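Local coordinates for protein fervidolysin (Fervidobacterium pennivorans, PDB 1R6V) that degrades keratin into peptides as a calcium-binding serine endopeptidase of the subtilisin family, letting its bacterium grow on native feathers, at residues 293-298 / 378-383; 315-320 / 330-335. The protein carries 1 engineered substitution. One frame throughout, in Å; residues are numbered along the deposited sequence.

Contact 1. Residues 293-298 / 378-383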
loop_
_atom_site.group_PDB
_atom_site.type_symbol
_atom_site.label_atom_id
_atom_site.label_comp_id
_atom_site.label_asym_id
_atom_site.label_seq_id
_atom_site.Cartn_x
_atom_site.Cartn_y
_atom_site.Cartn_z
ATOM N N VAL A 293 7.545 -10.348 -1.079
ATOM C CA VAL A 293 6.089 -10.494 -1.169
ATOM C C VAL A 293 5.734 -11.372 -2.347
ATOM O O VAL A 293 6.267 -11.205 -3.453
ATOM C CB VAL A 293 5.403 -9.127 -1.372
ATOM C CG1 VAL A 293 3.876 -9.286 -1.365
ATOM C CG2 VAL A 293 5.858 -8.171 -0.294
ATOM N N SER A 294 4.821 -12.306 -2.130
ATOM C CA SER A 294 4.448 -13.166 -3.236
ATOM C C SER A 294 3.600 -12.384 -4.249
ATOM O O SER A 294 2.845 -11.466 -3.892
ATOM C CB SER A 294 3.661 -14.366 -2.717
ATOM O OG SER A 294 2.387 -13.914 -2.326
ATOM N N ALA A 295 3.759 -12.730 -5.524
ATOM C CA ALA A 295 2.978 -12.121 -6.604
ATOM C C ALA A 295 1.535 -12.606 -6.409
ATOM O O ALA A 295 1.297 -13.549 -5.664
ATOM C CB ALA A 295 3.499 -12.601 -7.964
ATOM N N GLY A 296 0.585 -11.965 -7.080
ATOM C CA GLY A 296 -0.815 -12.350 -6.957
ATOM C C GLY A 296 -1.140 -13.836 -7.016
ATOM O O GLY A 296 -0.315 -14.661 -7.426
ATOM N N ASN A 297 -2.365 -14.171 -6.609
ATOM C CA ASN A 297 -2.842 -15.556 -6.578
ATOM C C ASN A 297 -3.471 -16.034 -7.883
ATOM O O ASN A 297 -3.478 -17.234 -8.169
ATOM C CB ASN A 297 -3.843 -15.732 -5.440
ATOM N N ASN A 298 -4.011 -15.104 -8.661
ATOM C CA ASN A 298 -4.640 -15.444 -9.932
ATOM C C ASN A 298 -5.222 -14.201 -10.580
ATOM O O ASN A 298 -4.934 -13.077 -10.160
ATOM C CB ASN A 298 -5.745 -16.482 -9.720
ATOM N N GLN A 378 1.474 -26.021 -3.245
ATOM C CA GLN A 378 1.773 -25.313 -4.473
ATOM C C GLN A 378 1.205 -23.909 -4.313
ATOM O O GLN A 378 0.226 -23.707 -3.594
ATOM C CB GLN A 378 1.116 -26.031 -5.649
ATOM C CG GLN A 378 0.906 -25.208 -6.880
ATOM C CD GLN A 378 -0.214 -25.792 -7.742
ATOM O OE1 GLN A 378 -0.120 -26.922 -8.206
ATOM N NE2 GLN A 378 -1.277 -25.021 -7.948
ATOM N N GLY A 379 1.840 -22.935 -4.952
ATOM C CA GLY A 379 1.341 -21.580 -4.881
ATOM C C GLY A 379 2.464 -20.573 -4.816
ATOM O O GLY A 379 3.614 -20.926 -4.541
ATOM N N THR A 380 2.132 -19.316 -5.076
ATOM C CA THR A 380 3.145 -18.281 -5.009
ATOM C C THR A 380 3.615 -18.164 -3.555
ATOM O O THR A 380 4.735 -17.724 -3.283
ATOM C CB THR A 380 2.593 -16.937 -5.518
ATOM O OG1 THR A 380 1.961 -17.137 -6.793
ATOM C CG2 THR A 380 3.722 -15.963 -5.707
ATOM N N SER A 381 2.783 -18.603 -2.613
ATOM C CA SER A 381 3.179 -18.525 -1.205
ATOM C C SER A 381 4.251 -19.578 -0.891
ATOM O O SER A 381 4.916 -19.530 0.152
ATOM C CB SER A 381 1.963 -18.706 -0.287
ATOM O OG SER A 381 1.463 -20.026 -0.337
ATOM N N MET A 382 4.414 -20.544 -1.793
ATOM C CA MET A 382 5.431 -21.572 -1.617
ATOM C C MET A 382 6.736 -21.104 -2.287
ATOM O O MET A 382 7.825 -21.576 -1.958
ATOM C CB MET A 382 4.967 -22.903 -2.236
ATOM C CG MET A 382 4.231 -23.822 -1.265
ATOM S SD MET A 382 2.795 -22.983 -0.512
ATOM C CE MET A 382 2.129 -22.198 -1.962
ATOM N N ALA A 383 6.614 -20.174 -3.226
ATOM C CA ALA A 383 7.786 -19.654 -3.935
ATOM C C ALA A 383 8.494 -18.574 -3.121
ATOM O O ALA A 383 9.721 -18.570 -2.984
ATOM C CB ALA A 383 7.355 -19.074 -5.293
#

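Contact 2. Residues 315-320 / 330-335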
loop_
_atom_site.group_PDB
_atom_site.type_symbol
_atom_site.label_atom_id
_atom_site.label_comp_id
_atom_site.label_asym_id
_atom_site.label_seq_id
_atom_site.Cartn_x
_atom_site.Cartn_y
_atom_site.Cartn_z
ATOM N N GLN A 315 9.062 -8.792 -5.362
ATOM C CA GLN A 315 7.869 -9.589 -5.678
ATOM C C GLN A 315 8.291 -10.909 -6.326
ATOM O O GLN A 315 9.111 -10.922 -7.238
ATOM C CB GLN A 315 6.937 -8.797 -6.596
ATOM C CG GLN A 315 5.629 -9.517 -6.871
ATOM C CD GLN A 315 4.653 -8.682 -7.696
ATOM O OE1 GLN A 315 4.737 -7.454 -7.727
ATOM N NE2 GLN A 315 3.714 -9.351 -8.352
ATOM N N VAL A 316 7.719 -12.015 -5.854
ATOM C CA VAL A 316 8.115 -13.341 -6.308
ATOM C C VAL A 316 7.043 -14.156 -7.013
ATOM O O VAL A 316 5.929 -14.293 -6.510
ATOM C CB VAL A 316 8.614 -14.159 -5.094
ATOM C CG1 VAL A 316 9.068 -15.546 -5.507
ATOM C CG2 VAL A 316 9.727 -13.397 -4.390
ATOM N N ALA A 317 7.392 -14.706 -8.171
ATOM C CA ALA A 317 6.462 -15.540 -8.924
ATOM C C ALA A 317 6.712 -17.013 -8.639
ATOM O O ALA A 317 7.812 -17.412 -8.262
ATOM C CB ALA A 317 6.620 -15.274 -10.410
ATOM N N ALA A 318 5.685 -17.833 -8.843
ATOM C CA ALA A 318 5.796 -19.271 -8.616
ATOM C C ALA A 318 6.228 -19.986 -9.897
ATOM O O ALA A 318 5.664 -19.739 -10.966
ATOM C CB ALA A 318 4.458 -19.815 -8.154
ATOM N N LEU A 319 7.223 -20.859 -9.777
ATOM C CA LEU A 319 7.716 -21.622 -10.922
ATOM C C LEU A 319 7.440 -23.113 -10.764
ATOM O O LEU A 319 7.506 -23.672 -9.671
ATOM C CB LEU A 319 9.227 -21.413 -11.099
ATOM C CG LEU A 319 9.701 -19.986 -11.380
ATOM C CD1 LEU A 319 11.223 -19.979 -11.554
ATOM C CD2 LEU A 319 9.023 -19.472 -12.666
ATOM N N ASP A 320 7.146 -23.749 -11.894
ATOM C CA ASP A 320 6.875 -25.179 -11.961
ATOM C C ASP A 320 7.987 -25.696 -12.888
ATOM O O ASP A 320 8.766 -24.915 -13.433
ATOM C CB ASP A 320 5.483 -25.354 -12.597
ATOM C CG ASP A 320 4.997 -26.801 -12.632
ATOM O OD1 ASP A 320 5.609 -27.687 -12.006
ATOM O OD2 ASP A 320 3.963 -27.041 -13.299
ATOM N N GLY A 330 1.321 -20.562 -13.496
ATOM C CA GLY A 330 0.041 -20.308 -14.134
ATOM C C GLY A 330 -0.866 -19.464 -13.265
ATOM O O GLY A 330 -1.406 -18.448 -13.700
ATOM N N PHE A 331 -1.040 -19.893 -12.023
ATOM C CA PHE A 331 -1.869 -19.167 -11.076
ATOM C C PHE A 331 -1.108 -17.938 -10.589
ATOM O O PHE A 331 -1.661 -17.092 -9.888
ATOM C CB PHE A 331 -2.214 -20.073 -9.897
ATOM C CG PHE A 331 -1.014 -20.742 -9.283
ATOM C CD1 PHE A 331 -0.064 -19.997 -8.584
ATOM C CD2 PHE A 331 -0.815 -22.110 -9.430
ATOM C CE1 PHE A 331 1.060 -20.604 -8.044
ATOM C CE2 PHE A 331 0.309 -22.728 -8.893
ATOM C CZ PHE A 331 1.249 -21.974 -8.198
ATOM N N SER A 332 0.165 -17.849 -10.967
ATOM C CA SER A 332 1.012 -16.724 -10.575
ATOM C C SER A 332 0.613 -15.481 -11.376
ATOM O O SER A 332 0.682 -15.476 -12.609
ATOM C CB SER A 332 2.486 -17.072 -10.834
ATOM O OG SER A 332 3.357 -16.258 -10.065
ATOM N N SER A 333 0.201 -14.427 -10.675
ATOM C CA SER A 333 -0.220 -13.199 -11.344
ATOM C C SER A 333 0.907 -12.543 -12.132
ATOM O O SER A 333 1.996 -12.291 -11.603
ATOM C CB SER A 333 -0.789 -12.215 -10.327
ATOM N N ARG A 334 0.631 -12.278 -13.408
ATOM C CA ARG A 334 1.588 -11.644 -14.310
ATOM C C ARG A 334 1.621 -10.141 -14.040
ATOM O O ARG A 334 0.587 -9.471 -14.072
ATOM C CB ARG A 334 1.185 -11.909 -15.769
ATOM C CG ARG A 334 1.974 -11.107 -16.798
ATOM C CD ARG A 334 1.600 -11.469 -18.239
ATOM N NE ARG A 334 2.368 -10.675 -19.201
ATOM C CZ ARG A 334 2.393 -10.896 -20.513
ATOM N NH1 ARG A 334 1.691 -11.896 -21.037
ATOM N NH2 ARG A 334 3.125 -10.117 -21.300
ATOM N N SER A 335 2.813 -9.615 -13.776
ATOM C CA SER A 335 2.973 -8.194 -13.492
ATOM C C SER A 335 4.402 -7.741 -13.753
ATOM O O SER A 335 5.358 -8.484 -13.532
ATOM C CB SER A 335 2.588 -7.900 -12.038
ATOM O OG SER A 335 3.287 -8.744 -11.137
#

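Contact 1. Residues 293-298 / 378-383
The Gly-Thr-Ser-Met-Ala signature of the subtilases, which runs into the start of helix 380-397, is fitted here against the Ser-Ala-Gly-Asn turn leaving strand 290-294, chiefly through Thr-380 on Ser-294 and Ala-295. The methyl of Thr-380 does most of the touching: CG2 lies 3.2 Å from Ala-295 N and 3.4 Å from Ser-294 CB, a tight carbon pair, possible because serine is small. CB of Ser-294 approaches Thr-380 O, at 3.6 Å. With chi1 at -50°, the methyl is turned anti to the backbone N and into the strand end, while the hydroxyl is left to face the turn. There Thr-380 OG1 gives a weak hydrogen bond of 3.4 Å to Gly-296 O. Ala-295 O, 3.6 Å from Thr-380 CB, is buried by the contact without a polar partner. Replacing the threonine with an alanine removes both branches, which would probably open a gap beside Ser-294 CB and take one weak donor from Gly-296 O. Next along the helix comes Ser-381, the probable charge-relay nucleophile. Such packing of the serine-bearing helix start on a Ser-Ala-Gly-Asn turn, whose asparagine, here Asn-297 modelled only to CB, lines the oxyanion hole in subtilisins, belongs to the subtilase active site.

Contact 2. Residues 315-320 / 330-335
Ser-332 reaches from the loop to the strand and receives the backbone N-H of Ala-318 on its hydroxyl: Ala-318 N to Ser-332 OG is 3.1 Å, nearly straight at 163°. The torsion that sets OG anti to its own backbone nitrogen (chi1 -159°) carries it against the small Ala-317, 3.4 Å from CB, and up to the N-H of Ala-318. Beside this bond Phe-331 brings its ring obliquely to the methyl of Ala-318, CE1 lying 3.5 Å from CB. Farther along, the extended side chain of Gln-315 ends at Ser-335, where NE2 stands 2.9 Å from OG; at an N-H...O angle of 119° this bond is bent and weak. On its other edge the strand pairs with strand 338-343, whose Val-340 and Ala-342 pair with the backbone of Ala-317, and Gln-315 O is bonded to the hydroxyl of Ser-339. Thr-380 of helix 380-397 touches both Phe-331 and Ser-332. By strand alternation the N-H of Ala-318 belongs to the same edge of strand 314-322 as that of Val-316, which pairs with strand 290-294. Strand 290-294 has ended by this level, and the serine hydroxyl appears to stand in for a strand carbonyl, satisfying a polar main-chain group within a buried interface.

Both contacts hang on neighbouring parallel strands of the catalytic domain's sheet, 290-294 and 314-322, and their centres are 6 Å apart, contact 2 being nested along the chain inside the loop closed by contact 1. Probable hydrogen bonds of 2.9 Å, Ala-295 N to Val-316 O and Val-293 O to Val-316 N, stitch the strands together. Thr-380 CG2 packs on the same Val-316 O, and a backbone bond joins Gly-296 to Ser-333. The active site lies close by: the side chain of Phe-331 is about 8 Å from that of Ser-381, which is itself about 6 Å from the side chains of Asp-162 and the engineered Ala-200, which probably occupies the position of the charge-relay histidine.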